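Local coordinates for protein hyaluronidase (Thermobaculum terrenum, PDB 5DIY) that probably removes O-linked N-acetylglucosamine from proteins, as a glycoside hydrolase family 84 hexosaminidase, at residues Ala81-Leu86 against Gly115-Asn120. Numbering follows the deposited sequence.
Unlike the reference sequence in segment 115-120: Asn120 (reference Asp). With NAG (2-acetamido-2-deoxy-beta-D-glucopyranose), chain E.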
loop_
_atom_site.group_PDB
_atom_site.type_symbol
_atom_site.label_atom_id
_atom_site.label_comp_id
_atom_site.label_asym_id
_atom_site.label_seq_id
_atom_site.Cartn_x
_atom_site.Cartn_y
_atom_site.Cartn_z
ATOM N N ALA C 81 -0.995 17.178 11.459
ATOM C CA ALA C 81 0.320 17.351 10.846
ATOM C C ALA C 81 0.331 18.459 9.797
ATOM O O ALA C 81 -0.688 18.752 9.170
ATOM C CB ALA C 81 0.815 16.048 10.246
ATOM N N ILE C 82 1.510 19.052 9.625
ATOM C CA ILE C 82 1.769 20.107 8.651
ATOM C C ILE C 82 3.101 19.766 7.953
ATOM O O ILE C 82 3.993 19.181 8.571
ATOM C CB ILE C 82 1.786 21.503 9.347
ATOM C CG1 ILE C 82 1.814 22.652 8.331
ATOM C CG2 ILE C 82 2.925 21.636 10.354
ATOM C CD1 ILE C 82 0.462 22.947 7.716
ATOM N N SER C 83 3.207 20.104 6.668
ATOM C CA SER C 83 4.382 19.807 5.854
ATOM C C SER C 83 4.851 21.089 5.160
ATOM O O SER C 83 4.400 21.391 4.052
ATOM C CB SER C 83 4.051 18.726 4.825
ATOM O OG SER C 83 3.605 17.549 5.471
ATOM N N PRO C 84 5.742 21.862 5.821
ATOM C CA PRO C 84 6.178 23.167 5.326
ATOM C C PRO C 84 7.478 23.177 4.512
ATOM O O PRO C 84 7.884 24.244 4.035
ATOM C CB PRO C 84 6.387 23.946 6.625
ATOM C CG PRO C 84 6.939 22.917 7.551
ATOM C CD PRO C 84 6.265 21.616 7.183
ATOM N N GLY C 85 8.099 22.011 4.326
ATOM C CA GLY C 85 9.471 21.922 3.838
ATOM C C GLY C 85 9.740 22.259 2.380
ATOM O O GLY C 85 10.904 22.370 1.996
ATOM N N LEU C 86 8.698 22.411 1.564
ATOM C CA LEU C 86 8.889 22.811 0.163
ATOM C C LEU C 86 9.288 24.276 0.040
ATOM O O LEU C 86 10.013 24.630 -0.885
ATOM C CB LEU C 86 7.629 22.558 -0.678
ATOM C CG LEU C 86 7.124 21.122 -0.785
ATOM C CD1 LEU C 86 5.761 21.097 -1.463
ATOM C CD2 LEU C 86 8.120 20.257 -1.540
ATOM N N GLY C 115 2.160 17.117 14.177
ATOM C CA GLY C 115 3.103 16.522 13.228
ATOM C C GLY C 115 3.760 17.598 12.382
ATOM O O GLY C 115 3.073 18.462 11.846
ATOM N N ILE C 116 5.086 17.567 12.267
ATOM C CA ILE C 116 5.798 18.486 11.364
ATOM C C ILE C 116 6.699 17.645 10.458
ATOM O O ILE C 116 7.740 17.146 10.900
ATOM C CB ILE C 116 6.594 19.578 12.123
ATOM C CG1 ILE C 116 5.680 20.297 13.130
ATOM C CG2 ILE C 116 7.179 20.588 11.141
ATOM C CD1 ILE C 116 6.346 21.405 13.915
ATOM N N PHE C 117 6.298 17.492 9.194
ATOM C CA PHE C 117 6.944 16.525 8.291
ATOM C C PHE C 117 7.805 17.196 7.238
ATOM O O PHE C 117 7.436 18.246 6.718
ATOM C CB PHE C 117 5.907 15.621 7.612
ATOM C CG PHE C 117 4.997 14.871 8.563
ATOM C CD1 PHE C 117 5.365 14.588 9.883
ATOM C CD2 PHE C 117 3.773 14.401 8.111
ATOM C CE1 PHE C 117 4.516 13.895 10.723
ATOM C CE2 PHE C 117 2.923 13.702 8.947
ATOM C CZ PHE C 117 3.291 13.450 10.254
ATOM N N PHE C 118 8.954 16.574 6.945
ATOM C CA PHE C 118 9.913 17.058 5.943
ATOM C C PHE C 118 10.264 15.969 4.918
ATOM O O PHE C 118 11.338 16.000 4.310
ATOM C CB PHE C 118 11.180 17.566 6.642
ATOM C CG PHE C 118 10.918 18.660 7.634
ATOM C CD1 PHE C 118 10.807 19.979 7.215
ATOM C CD2 PHE C 118 10.742 18.370 8.978
ATOM C CE1 PHE C 118 10.536 20.994 8.122
ATOM C CE2 PHE C 118 10.476 19.379 9.892
ATOM C CZ PHE C 118 10.375 20.695 9.465
ATOM N N ASP C 119 9.361 15.008 4.730
ATOM C CA ASP C 119 9.516 13.998 3.679
ATOM C C ASP C 119 9.273 14.598 2.296
ATOM O O ASP C 119 8.454 15.499 2.146
ATOM C CB ASP C 119 8.566 12.816 3.900
ATOM C CG ASP C 119 7.102 13.234 3.967
ATOM O OD1 ASP C 119 6.763 14.071 4.827
ATOM O OD2 ASP C 119 6.298 12.711 3.174
ATOM N N ASN C 120 9.987 14.082 1.297
ATOM C CA ASN C 120 9.819 14.483 -0.102
ATOM C C ASN C 120 9.962 15.992 -0.309
ATOM O O ASN C 120 9.051 16.671 -0.791
ATOM C CB ASN C 120 8.483 13.967 -0.652
ATOM C CG ASN C 120 8.325 12.462 -0.495
ATOM O OD1 ASN C 120 9.296 11.737 -0.264
ATOM N ND2 ASN C 120 7.091 11.985 -0.610
HETATM C C1 NAG E . 6.267 8.534 0.486
HETATM C C2 NAG E . 5.431 9.489 1.360
HETATM C C3 NAG E . 3.991 9.026 1.599
HETATM C C4 NAG E . 3.533 8.111 0.476
HETATM C C5 NAG E . 4.415 6.872 0.475
HETATM C C6 NAG E . 4.047 5.874 -0.635
HETATM C C7 NAG E . 6.447 8.891 3.536
HETATM C C8 NAG E . 7.123 9.451 4.756
HETATM N N2 NAG E . 6.108 9.795 2.616
HETATM O O3 NAG E . 3.142 10.176 1.689
HETATM O O4 NAG E . 2.184 7.698 0.694
HETATM O O5 NAG E . 5.812 7.177 0.429
HETATM O O6 NAG E . 4.028 6.489 -1.926
HETATM O O7 NAG E . 6.241 7.691 3.407
HETATM O O HOH W 1 4.641 15.603 3.869
HETATM O O HOH W 2 7.551 19.290 4.122
#
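Ile82 and Phe117 are joined by a nearly straight hydrogen bond, Phe117 N to Ile82 O at 2.9 Å, where parallel strands 77-82 and 113-117, linked by helix 93-108 in a beta-alpha-beta unit, lie side by side in the TIM barrel. Ile82 N donates to Gly115 O at 2.8 Å, from above the carbonyl plane. A side chain on Gly115 would collide with Ala81 CB. Inside the barrel, Phe117 CG lies anti to the carbonyl carbon (chi1 -56°), laying the ring alongside Ala81, whose small CB suits it, 3.4 Å from Phe117 CE2. Shortening Phe117 to an alanine is likely to open a gap beside Ala81 and Trp221, which also touches the ring. On the outer face Ile82 CG2 meets Ile116 CG1, branched chains that fill the layer beneath helices 93-108 and 137-153. At the C-terminal ends of the strands, one water bridges Gly85 N and Phe117 O, and another links Ser83 OG to Asp119 OD1. Asp119 OD2, salt-bridged to Lys43, accepts a hydrogen bond from the acetamido N2 of NAG at 3.0 Å. The engineered Asn120, natively the predicted proton-donor aspartate, is held by Tyr168 OH at OD1 and Tyr14 OH at ND2, which makes van der Waals contact with NAG C2 at 3.6 Å.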